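Local coordinates for protein light Chain (Clostridium botulinum, PDB 6BVD) that acts as the zinc endopeptidase of the mosaic botulinum neurotoxin type HA, probably cutting a neuronal SNARE protein and so blocking transmitter release, at residues K103-I108 with F354-E359; Q107-E112 with H232-L237; E266-T269 with D274-I277. All coordinates share one frame; numbering follows the deposited sequence.

Contacts 1 and 2 both start from helix 104-115. From it the chain runs to the zinc-binding helix 222-237, where contact 2 closes a loop of about 120 residues. It then reaches helix 264-270, which brings in the third zinc ligand, Glu266, and contact 3 folds the following turn straight back onto that helix. Contacts 2 and 3 therefore follow one another in series, and the loops of both lie within the longer one that contact 1 closes between helices 104-115 and 353-360. Leu109 of contact 2 packs on Leu356 of contact 1, joining helices 104-115 and 353-360, while His232 of contact 2 and Glu266 of contact 3 share the zinc ion.

Contact 1. Residues K103-I108 with F354-E359; sequences KPAGQI and FNLAYE
Ala105 and Glu359 bring the first turn of helix 104-115 against the last turn of helix 353-360, a small helix-helix contact in the clostridial neurotoxin zinc protease fold. Their CA atoms lie 6.6 Å apart, a separation consistent with the small side chain of Ala105. The apolar part is built around that methyl: Ala105 CB touches Glu359 CG at 3.7 Å and sits equally near Glu359 CB. Leu356 approaches the same methyl from a direction roughly at right angles. Its CG is anti to its carbonyl carbon (chi1 -66°); this brings Leu356 CD2 within 4.0 Å of Ala105 CB and beside the Ala105 carbonyl oxygen. Leu356 also rests on Leu224, Met227 and Ile231, so helix 222-237 backs the contact at this residue.

The polar part runs through water. Lys103, the N-cap residue of helix 104-115, passes its CD 3.7 Å from Glu359 O, then bends at its last torsion (chi4 -62°). NZ thereby donates to a water that in turn donates to Glu359 O, near the C-terminal end of helix 353-360. The carboxylate of Glu359, brought round by a bend at chi2, faces the start of helix 104-115, where the helix dipole would probably favour a negative group. A second water there accepts from the first-turn amide, 2.9 Å from Ala105 N. The bond this water gives in turn is weak, with 3.4 Å between the water oxygen and Glu359 OE1.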
# COMPACT_ATOMS: atom_id res chain seq x y z
N LYS A 103 1.31 10.50 0.85
CA LYS A 103 0.66 11.80 1.01
C LYS A 103 1.48 12.88 0.35
O LYS A 103 2.72 12.78 0.32
CB LYS A 103 0.46 12.12 2.50
CG LYS A 103 -0.60 11.23 3.14
CD LYS A 103 -0.69 11.44 4.64
CE LYS A 103 -1.50 10.34 5.29
NZ LYS A 103 -2.91 10.34 4.79
N PRO A 104 0.82 13.94 -0.14
CA PRO A 104 1.51 15.05 -0.83
C PRO A 104 2.68 15.66 -0.08
O PRO A 104 3.74 15.90 -0.68
CB PRO A 104 0.39 16.08 -1.02
CG PRO A 104 -0.87 15.21 -1.20
CD PRO A 104 -0.65 14.04 -0.25
N ALA A 105 2.53 15.92 1.22
CA ALA A 105 3.63 16.53 1.97
C ALA A 105 4.91 15.69 1.92
O ALA A 105 6.01 16.22 1.90
CB ALA A 105 3.22 16.79 3.44
N GLY A 106 4.75 14.37 1.95
CA GLY A 106 5.88 13.45 1.87
C GLY A 106 6.36 13.20 0.44
O GLY A 106 7.53 12.83 0.21
N GLN A 107 5.45 13.34 -0.52
CA GLN A 107 5.81 13.22 -1.93
C GLN A 107 6.75 14.35 -2.32
O GLN A 107 7.74 14.14 -3.04
CB GLN A 107 4.55 13.24 -2.81
CG GLN A 107 3.71 11.98 -2.69
CD GLN A 107 2.31 12.13 -3.28
OE1 GLN A 107 1.97 13.14 -3.89
NE2 GLN A 107 1.49 11.11 -3.08
N ILE A 108 6.46 15.54 -1.82
CA ILE A 108 7.26 16.72 -2.11
C ILE A 108 8.66 16.53 -1.48
O ILE A 108 9.68 16.84 -2.12
CB ILE A 108 6.59 18.02 -1.57
CG1 ILE A 108 5.18 18.23 -2.13
CG2 ILE A 108 7.42 19.22 -1.93
CD1 ILE A 108 5.15 18.41 -3.60
N PHE A 354 7.54 18.40 12.95
CA PHE A 354 6.26 18.92 13.46
C PHE A 354 5.20 19.01 12.34
O PHE A 354 4.05 18.57 12.52
CB PHE A 354 6.47 20.31 14.08
CG PHE A 354 5.19 20.91 14.66
CD1 PHE A 354 4.72 20.49 15.90
CD2 PHE A 354 4.46 21.85 13.94
CE1 PHE A 354 3.53 21.03 16.44
CE2 PHE A 354 3.27 22.39 14.47
CZ PHE A 354 2.81 21.98 15.73
N ASN A 355 5.56 19.59 11.20
CA ASN A 355 4.62 19.77 10.11
C ASN A 355 4.26 18.46 9.43
O ASN A 355 3.10 18.25 9.05
CB ASN A 355 5.15 20.77 9.06
CG ASN A 355 4.09 21.12 8.01
OD1 ASN A 355 3.07 21.77 8.34
ND2 ASN A 355 4.30 20.71 6.77
N LEU A 356 5.25 17.59 9.23
CA LEU A 356 5.00 16.29 8.58
C LEU A 356 4.14 15.41 9.51
O LEU A 356 3.29 14.66 9.06
CB LEU A 356 6.32 15.59 8.21
CG LEU A 356 7.11 16.33 7.12
CD1 LEU A 356 8.54 15.71 6.94
CD2 LEU A 356 6.46 16.29 5.79
N ALA A 357 4.34 15.54 10.82
CA ALA A 357 3.53 14.76 11.74
C ALA A 357 2.06 15.17 11.62
O ALA A 357 1.17 14.32 11.60
CB ALA A 357 4.02 14.94 13.20
N TYR A 358 1.83 16.47 11.50
CA TYR A 358 0.49 17.03 11.35
C TYR A 358 -0.14 16.56 10.02
O TYR A 358 -1.30 16.09 9.96
CB TYR A 358 0.56 18.56 11.40
CG TYR A 358 -0.70 19.23 10.93
CD1 TYR A 358 -1.81 19.33 11.77
CD2 TYR A 358 -0.79 19.76 9.65
CE1 TYR A 358 -2.98 19.94 11.34
CE2 TYR A 358 -1.95 20.35 9.21
CZ TYR A 358 -3.04 20.44 10.05
OH TYR A 358 -4.19 21.04 9.60
N GLU A 359 0.64 16.67 8.96
CA GLU A 359 0.17 16.24 7.63
C GLU A 359 -0.15 14.74 7.52
O GLU A 359 -1.10 14.34 6.82
CB GLU A 359 1.19 16.61 6.55
CG GLU A 359 1.33 18.11 6.27
CD GLU A 359 0.06 18.75 5.72
OE1 GLU A 359 -0.81 18.03 5.17
OE2 GLU A 359 -0.07 19.98 5.81
O HOH W 1 -3.28 12.99 6.43
O HOH W 2 0.01 15.96 2.63

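Contact 2. Residues Q107-E112 with H232-L237; sequences QILLEE and HVLHGL. With ACT (acetate ion), chain F.
Segments 107-112 and 232-237, both helical, approach most closely at Glu112 and Leu234, whose CA atoms stand 7.3 Å apart, and side chains span the gap. Leu234 does most of the reaching. With CG anti to its backbone N (chi1 -170°), it lays methyl CD1 against Glu112 CB at 3.6 Å, and its other methyl, CD2, meets Leu109 CD1 more loosely at 4.4 Å. The Glu112 chain folds at chi2 (-76°), which curls its carboxylate back so that OE1 lies 4.0 Å from Leu234 CD1. The two side chains run obliquely to each other. Neither carboxylate oxygen depends on this contact for a polar partner: OE1 is hydrogen-bonded to Tyr238 OH, just beyond the second segment, and OE2 forms a salt bridge with Lys347.

On another side of helix 222-237, His232 and His235 hold an acetate ion, presumably picked up from the crystallisation solution. Both ND1 atoms donate to the single oxygen OXT, at 2.8 Å from His232 ND1 and 2.6 Å from His235 ND1. Both bonds are nearly straight, the one from His232 at 174°. OXT lies at the edge of each ring, in its plane. Ile242 N adds a further bond to the ion. On the far side of its ring, His232 NE2 binds zinc. His228 and His232 are the histidines of the HExxH motif on this helix, and Glu266 is the third protein ligand. His235 stacks on Tyr349. Leu234 and Glu112 also touch Phe351. Helix 222-237 meets helix 104-115 on one side and helix 264-270, whose Thr269 touches both histidines, on another, while Val233 and Leu237 pack on strand 193-196.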
# COMPACT_ATOMS: atom_id res chain seq x y z
N GLN A 107 5.45 13.34 -0.52
CA GLN A 107 5.81 13.22 -1.93
C GLN A 107 6.75 14.35 -2.32
O GLN A 107 7.74 14.14 -3.04
CB GLN A 107 4.55 13.24 -2.81
CG GLN A 107 3.71 11.98 -2.69
CD GLN A 107 2.31 12.13 -3.28
OE1 GLN A 107 1.97 13.14 -3.89
NE2 GLN A 107 1.49 11.11 -3.08
N ILE A 108 6.46 15.54 -1.82
CA ILE A 108 7.26 16.72 -2.11
C ILE A 108 8.66 16.53 -1.48
O ILE A 108 9.68 16.84 -2.12
CB ILE A 108 6.59 18.02 -1.57
CG1 ILE A 108 5.18 18.23 -2.13
CG2 ILE A 108 7.42 19.22 -1.93
CD1 ILE A 108 5.15 18.41 -3.60
N LEU A 109 8.72 16.01 -0.25
CA LEU A 109 10.04 15.69 0.37
C LEU A 109 10.89 14.72 -0.50
O LEU A 109 12.08 14.97 -0.76
CB LEU A 109 9.83 15.07 1.74
CG LEU A 109 11.11 14.57 2.43
CD1 LEU A 109 12.11 15.71 2.64
CD2 LEU A 109 10.73 13.98 3.78
N LEU A 110 10.28 13.63 -0.95
CA LEU A 110 11.03 12.66 -1.76
C LEU A 110 11.49 13.22 -3.11
O LEU A 110 12.61 12.87 -3.58
CB LEU A 110 10.22 11.39 -1.96
CG LEU A 110 9.98 10.57 -0.68
CD1 LEU A 110 9.27 9.22 -1.03
CD2 LEU A 110 11.28 10.32 0.08
N GLU A 111 10.67 14.10 -3.73
CA GLU A 111 11.06 14.80 -4.99
C GLU A 111 12.30 15.69 -4.77
O GLU A 111 13.20 15.79 -5.63
CB GLU A 111 9.90 15.64 -5.55
CG GLU A 111 8.75 14.84 -6.13
CD GLU A 111 7.44 15.63 -6.24
OE1 GLU A 111 7.45 16.88 -6.12
OE2 GLU A 111 6.38 14.98 -6.43
N GLU A 112 12.37 16.35 -3.61
CA GLU A 112 13.56 17.12 -3.27
C GLU A 112 14.78 16.24 -3.11
O GLU A 112 15.85 16.58 -3.59
CB GLU A 112 13.35 17.93 -1.96
CG GLU A 112 12.43 19.10 -2.14
CD GLU A 112 13.11 20.24 -2.86
OE1 GLU A 112 14.34 20.27 -2.87
OE2 GLU A 112 12.42 21.09 -3.41
N HIS A 232 17.60 16.14 7.43
CA HIS A 232 19.05 16.36 7.55
C HIS A 232 19.77 16.13 6.19
O HIS A 232 20.71 16.85 5.88
CB HIS A 232 19.67 15.42 8.59
CG HIS A 232 19.33 15.71 10.03
ND1 HIS A 232 19.45 16.96 10.59
CD2 HIS A 232 18.92 14.89 11.02
CE1 HIS A 232 19.11 16.91 11.87
NE2 HIS A 232 18.79 15.65 12.15
N VAL A 233 19.39 15.09 5.46
CA VAL A 233 19.97 14.81 4.13
C VAL A 233 19.74 16.01 3.24
O VAL A 233 20.64 16.53 2.60
CB VAL A 233 19.30 13.57 3.50
CG1 VAL A 233 19.68 13.36 1.97
CG2 VAL A 233 19.56 12.36 4.32
N LEU A 234 18.50 16.49 3.24
CA LEU A 234 18.11 17.62 2.43
C LEU A 234 18.96 18.85 2.72
O LEU A 234 19.34 19.58 1.77
CB LEU A 234 16.62 17.94 2.64
CG LEU A 234 16.07 18.97 1.65
CD1 LEU A 234 16.18 18.44 0.22
CD2 LEU A 234 14.59 19.26 1.96
N HIS A 235 19.23 19.13 3.99
CA HIS A 235 20.08 20.24 4.32
C HIS A 235 21.48 19.99 3.71
O HIS A 235 22.10 20.90 3.18
CB HIS A 235 20.18 20.46 5.85
CG HIS A 235 18.85 20.74 6.50
ND1 HIS A 235 18.57 20.43 7.82
CD2 HIS A 235 17.75 21.35 6.02
CE1 HIS A 235 17.34 20.81 8.12
NE2 HIS A 235 16.80 21.37 7.04
N GLY A 236 21.96 18.76 3.81
CA GLY A 236 23.30 18.46 3.28
C GLY A 236 23.38 18.61 1.73
O GLY A 236 24.34 19.10 1.19
N LEU A 237 22.33 18.17 1.05
CA LEU A 237 22.27 18.25 -0.42
C LEU A 237 22.28 19.71 -0.87
O LEU A 237 22.87 20.05 -1.90
CB LEU A 237 21.01 17.53 -0.96
CG LEU A 237 21.04 16.00 -0.86
CD1 LEU A 237 19.77 15.36 -1.38
CD2 LEU A 237 22.26 15.42 -1.68
C ACT F . 21.51 19.69 9.72
O ACT F . 21.97 20.76 9.28
OXT ACT F . 20.35 19.34 9.41
CH3 ACT F . 22.34 18.82 10.63

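Contact 3. Residues E266-T269 with D274-I277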
# COMPACT_ATOMS: atom_id res chain seq x y z
N GLU A 266 18.99 20.81 15.06
CA GLU A 266 17.99 19.84 15.54
C GLU A 266 16.69 20.56 15.82
O GLU A 266 15.61 20.01 15.58
CB GLU A 266 18.43 19.10 16.80
CG GLU A 266 19.74 18.34 16.64
CD GLU A 266 19.67 17.12 15.74
OE1 GLU A 266 18.59 16.78 15.20
OE2 GLU A 266 20.75 16.51 15.59
N PHE A 267 16.77 21.79 16.33
CA PHE A 267 15.52 22.50 16.63
C PHE A 267 14.84 22.97 15.34
O PHE A 267 13.60 23.00 15.24
CB PHE A 267 15.77 23.66 17.57
CG PHE A 267 16.40 23.23 18.88
CD1 PHE A 267 15.62 22.70 19.90
CD2 PHE A 267 17.78 23.28 19.05
CE1 PHE A 267 16.19 22.30 21.11
CE2 PHE A 267 18.37 22.87 20.24
CZ PHE A 267 17.58 22.37 21.27
N LEU A 268 15.65 23.35 14.34
CA LEU A 268 15.07 23.77 13.06
C LEU A 268 14.48 22.56 12.35
O LEU A 268 13.50 22.69 11.59
CB LEU A 268 16.12 24.45 12.16
CG LEU A 268 16.74 25.75 12.69
CD1 LEU A 268 17.89 26.20 11.76
CD2 LEU A 268 15.72 26.87 12.89
N THR A 269 15.06 21.39 12.59
CA THR A 269 14.56 20.20 11.93
C THR A 269 13.23 19.78 12.58
O THR A 269 12.26 19.41 11.89
CB THR A 269 15.57 19.08 11.98
OG1 THR A 269 16.71 19.44 11.16
CG2 THR A 269 14.96 17.77 11.45
N ASP A 274 9.85 24.69 18.52
CA ASP A 274 11.31 24.59 18.71
C ASP A 274 12.12 25.65 17.94
O ASP A 274 13.26 25.97 18.33
CB ASP A 274 11.80 23.20 18.33
CG ASP A 274 11.73 22.22 19.49
OD1 ASP A 274 10.88 22.41 20.41
OD2 ASP A 274 12.46 21.20 19.43
N ARG A 275 11.55 26.19 16.87
CA ARG A 275 12.23 27.25 16.12
C ARG A 275 12.56 28.44 17.03
O ARG A 275 13.61 29.08 16.88
CB ARG A 275 11.37 27.73 14.95
CG ARG A 275 11.36 26.82 13.75
CD ARG A 275 10.94 27.62 12.50
NE ARG A 275 10.76 26.82 11.28
CZ ARG A 275 9.57 26.51 10.76
NH1 ARG A 275 8.45 26.93 11.35
NH2 ARG A 275 9.49 25.79 9.63
N ASN A 276 11.67 28.72 17.99
CA ASN A 276 11.86 29.87 18.84
C ASN A 276 12.93 29.64 19.92
O ASN A 276 13.35 30.58 20.59
CB ASN A 276 10.53 30.24 19.48
CG ASN A 276 9.47 30.56 18.43
OD1 ASN A 276 9.78 31.09 17.35
ND2 ASN A 276 8.21 30.22 18.74
N ILE A 277 13.35 28.40 20.10
CA ILE A 277 14.49 28.11 20.96
C ILE A 277 15.80 28.65 20.34
O ILE A 277 16.71 29.12 21.04
CB ILE A 277 14.58 26.60 21.23
CG1 ILE A 277 13.34 26.17 22.01
CG2 ILE A 277 15.84 26.26 21.99
CD1 ILE A 277 13.20 24.67 22.22
O HOH W 3 12.79 24.90 10.13
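Phe267 meets Asp274 and Ile277, packing helix 264-270, which supplies the zinc ligand Glu266, against the type I turn 274-277 that follows it in this zinc protease fold. The turn is closed by Ile277 N donating to Asp274 O at 3.0 Å. That same carbonyl oxygen lies 3.5 Å from Phe267 CB, where the side chain begins. With CG anti to its carbonyl carbon (chi1 -59°), the ring carries CD1 alongside the carboxylate of Asp274. Phe267 CD1 is 3.5 Å from Asp274 OD2, which comes in at the ring edge with the two planes 54° apart; the polar partner of OD2 is Tyr368 N. Phe267 CD1 also touches methyl CD1 of Ile277 at 3.9 Å, and the next ring atom, CE1, lies close to both Ile277 methyls. Ile277 CG2 stands over the ring face in a CH-pi contact, 4.1 Å from the centroid and 12° off the normal. Ile247 of strand 246-247 touches both Phe267 and Ile277, extending this apolar cluster.

Next along the helix, Leu268 CD2 rests loosely on Arg275 CG. The guanidinium of Arg275 extends to Tyr349 O through NH2, while its NE donates to a water, at 3.0 Å, that gives its own hydrogen to Leu268 O at 2.7 Å.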